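Local structure of phosphogluconate dehydrogenase NAD-binding putative C-terminal domain-containing protein (Sinorhizobium meliloti, 4EZB) at residues D243-R248 with A254-E259. The protein is of unknown function but is probably an oxidoreductase, perhaps related to the NAD-binding phosphogluconate dehydrogenases. Residues are numbered along the deposited sequence; the frame is centred on the assembly and turned at random.
Sequences DYYLSR and ARRVTE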
loop_
_atom_site.group_PDB
_atom_site.type_symbol
_atom_site.label_atom_id
_atom_site.label_comp_id
_atom_site.label_asym_id
_atom_site.label_seq_id
_atom_site.Cartn_x
_atom_site.Cartn_y
_atom_site.Cartn_z
ATOM N N ASP A 243 12.990 -6.989 2.259
ATOM C CA ASP A 243 13.665 -7.957 3.117
ATOM C C ASP A 243 12.936 -7.992 4.457
ATOM O O ASP A 243 12.402 -9.030 4.853
ATOM C CB ASP A 243 15.134 -7.562 3.333
ATOM C CG ASP A 243 16.036 -7.978 2.175
ATOM O OD1 ASP A 243 15.622 -8.851 1.378
ATOM O OD2 ASP A 243 17.164 -7.428 2.069
ATOM N N TYR A 244 12.870 -6.831 5.111
ATOM C CA TYR A 244 12.314 -6.730 6.448
ATOM C C TYR A 244 10.867 -7.201 6.554
ATOM O O TYR A 244 10.550 -8.000 7.436
ATOM C CB TYR A 244 12.450 -5.303 7.006
ATOM C CG TYR A 244 11.957 -5.170 8.437
ATOM C CD1 TYR A 244 10.593 -4.984 8.714
ATOM C CD2 TYR A 244 12.842 -5.273 9.518
ATOM C CE1 TYR A 244 10.131 -4.879 10.022
ATOM C CE2 TYR A 244 12.388 -5.159 10.830
ATOM C CZ TYR A 244 11.031 -4.964 11.074
ATOM O OH TYR A 244 10.556 -4.864 12.366
ATOM N N TYR A 245 9.989 -6.678 5.698
ATOM C CA TYR A 245 8.539 -6.936 5.809
ATOM C C TYR A 245 8.061 -8.291 5.287
ATOM O O TYR A 245 7.054 -8.835 5.769
ATOM C CB TYR A 245 7.729 -5.774 5.203
ATOM C CG TYR A 245 7.698 -4.627 6.190
ATOM C CD1 TYR A 245 6.809 -4.646 7.273
ATOM C CD2 TYR A 245 8.603 -3.582 6.100
ATOM C CE1 TYR A 245 6.800 -3.633 8.212
ATOM C CE2 TYR A 245 8.612 -2.563 7.044
ATOM C CZ TYR A 245 7.710 -2.585 8.098
ATOM O OH TYR A 245 7.715 -1.574 9.045
ATOM N N LEU A 246 8.744 -8.821 4.278
ATOM C CA LEU A 246 8.448 -10.154 3.822
ATOM C C LEU A 246 8.899 -11.171 4.881
ATOM O O LEU A 246 8.249 -12.192 5.058
ATOM C CB LEU A 246 9.130 -10.417 2.475
ATOM C CG LEU A 246 8.347 -10.293 1.155
ATOM C CD1 LEU A 246 7.095 -9.440 1.224
ATOM C CD2 LEU A 246 9.258 -9.805 0.040
ATOM N N SER A 247 9.984 -10.894 5.608
ATOM C CA SER A 247 10.404 -11.817 6.672
ATOM C C SER A 247 9.420 -11.770 7.839
ATOM O O SER A 247 9.204 -12.771 8.522
ATOM C CB SER A 247 11.820 -11.530 7.137
ATOM O OG SER A 247 11.810 -10.414 7.980
ATOM N N ARG A 248 8.798 -10.614 8.032
ATOM C CA ARG A 248 7.692 -10.466 8.950
ATOM C C ARG A 248 6.479 -11.321 8.526
ATOM O O ARG A 248 5.843 -11.959 9.372
ATOM C CB ARG A 248 7.301 -8.982 9.040
ATOM C CG ARG A 248 7.301 -8.417 10.447
ATOM C CD ARG A 248 8.688 -8.309 11.077
ATOM N NE ARG A 248 8.597 -8.566 12.519
ATOM C CZ ARG A 248 8.186 -7.683 13.433
ATOM N NH1 ARG A 248 7.837 -6.446 13.079
ATOM N NH2 ARG A 248 8.127 -8.038 14.713
ATOM N N ALA A 254 0.611 -15.147 10.607
ATOM C CA ALA A 254 -0.645 -15.506 11.260
ATOM C C ALA A 254 -1.164 -14.345 12.126
ATOM O O ALA A 254 -2.269 -13.841 11.887
ATOM C CB ALA A 254 -0.482 -16.778 12.082
ATOM N N ARG A 255 -0.350 -13.898 13.085
ATOM C CA ARG A 255 -0.722 -12.793 13.990
ATOM C C ARG A 255 -0.873 -11.425 13.291
ATOM O O ARG A 255 -1.673 -10.591 13.726
ATOM C CB ARG A 255 0.233 -12.715 15.189
ATOM C CG ARG A 255 0.281 -14.013 15.988
ATOM C CD ARG A 255 0.312 -13.774 17.493
ATOM N NE ARG A 255 -0.216 -14.920 18.245
ATOM C CZ ARG A 255 -0.433 -14.938 19.561
ATOM N NH1 ARG A 255 -0.171 -13.872 20.309
ATOM N NH2 ARG A 255 -0.918 -16.031 20.137
ATOM N N ARG A 256 -0.108 -11.211 12.217
ATOM C CA ARG A 256 -0.222 -10.011 11.364
ATOM C C ARG A 256 -1.569 -9.928 10.615
ATOM O O ARG A 256 -2.094 -8.823 10.375
ATOM C CB ARG A 256 0.961 -9.922 10.383
ATOM C CG ARG A 256 2.303 -9.675 11.070
ATOM C CD ARG A 256 3.476 -9.673 10.101
ATOM N NE ARG A 256 3.607 -8.403 9.391
ATOM C CZ ARG A 256 4.171 -7.295 9.880
ATOM N NH1 ARG A 256 4.671 -7.261 11.112
ATOM N NH2 ARG A 256 4.231 -6.196 9.129
ATOM N N VAL A 257 -2.120 -11.094 10.260
ATOM C CA VAL A 257 -3.463 -11.183 9.674
ATOM C C VAL A 257 -4.589 -10.866 10.673
ATOM O O VAL A 257 -5.608 -10.277 10.286
ATOM C CB VAL A 257 -3.696 -12.562 9.030
ATOM C CG1 VAL A 257 -5.172 -12.796 8.708
ATOM C CG2 VAL A 257 -2.855 -12.681 7.778
ATOM N N THR A 258 -4.414 -11.271 11.936
ATOM C CA THR A 258 -5.361 -10.917 13.004
ATOM C C THR A 258 -5.401 -9.401 13.194
ATOM O O THR A 258 -6.463 -8.805 13.095
ATOM C CB THR A 258 -5.024 -11.586 14.352
ATOM O OG1 THR A 258 -4.464 -12.884 14.124
ATOM C CG2 THR A 258 -6.282 -11.721 15.203
ATOM N N GLU A 259 -4.239 -8.793 13.442
ATOM C CA GLU A 259 -4.088 -7.326 13.522
ATOM C C GLU A 259 -4.755 -6.570 12.354
ATOM O O GLU A 259 -5.336 -5.498 12.556
ATOM C CB GLU A 259 -2.605 -6.942 13.587
ATOM C CG GLU A 259 -1.839 -7.542 14.755
ATOM C CD GLU A 259 -0.339 -7.351 14.626
ATOM O OE1 GLU A 259 0.105 -6.203 14.403
ATOM O OE2 GLU A 259 0.403 -8.351 14.757
#
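Tyr245 and Arg248, one turn apart on the first segment, both meet the guanidinium of Arg256, which reaches back along the same helix. At Tyr245 the contact is edge-on: NH2 of Arg256 comes up near the ring plane, 3.5 Å from CD1 of Tyr245. The guanidinium and ring planes are 57° apart, and NH2 meets the rim of the ring, not its face. Tyr244 instead lies over one face of the Tyr245 ring, its CD1 3.5 Å above the centre, and probably helps limit the turning of the ring. Tyr245 also packs on Ile202 and on Thr232 of the second subunit. Ser247 OG turns back to hydrogen-bond Tyr244 O at 2.8 Å, joining Arg248 N on the same face of that carbonyl. Arg248 lays its aliphatic stem across one face of the Arg256 guanidinium, with CB 3.7 Å from Arg256 CZ and CG nearer the rim. The chain bends at chi2 (68°) and again at chi3, which brings Arg248 NH1 to 3.8 Å from Arg256 NH1, a like-charge approach. Glu206 of helix 190-218 probably eases it through a salt bridge to Arg256 NH2. A bend at chi3 (80°) turns the Arg256 guanidinium under the Arg248 stem; its CD lies 3.4 Å from Arg248 O. Were Arg256 replaced by an alanine, Glu206 would probably lose this salt-bridge mate, and the Tyr245 edge and Arg248 stem the group packed on them. This is intrahelical packing across a kink in the long helix 238-268, tied by a salt bridge from the buried Arg256 to helix 190-218 within the all-helical C-terminal part that follows a Rossmann-like domain.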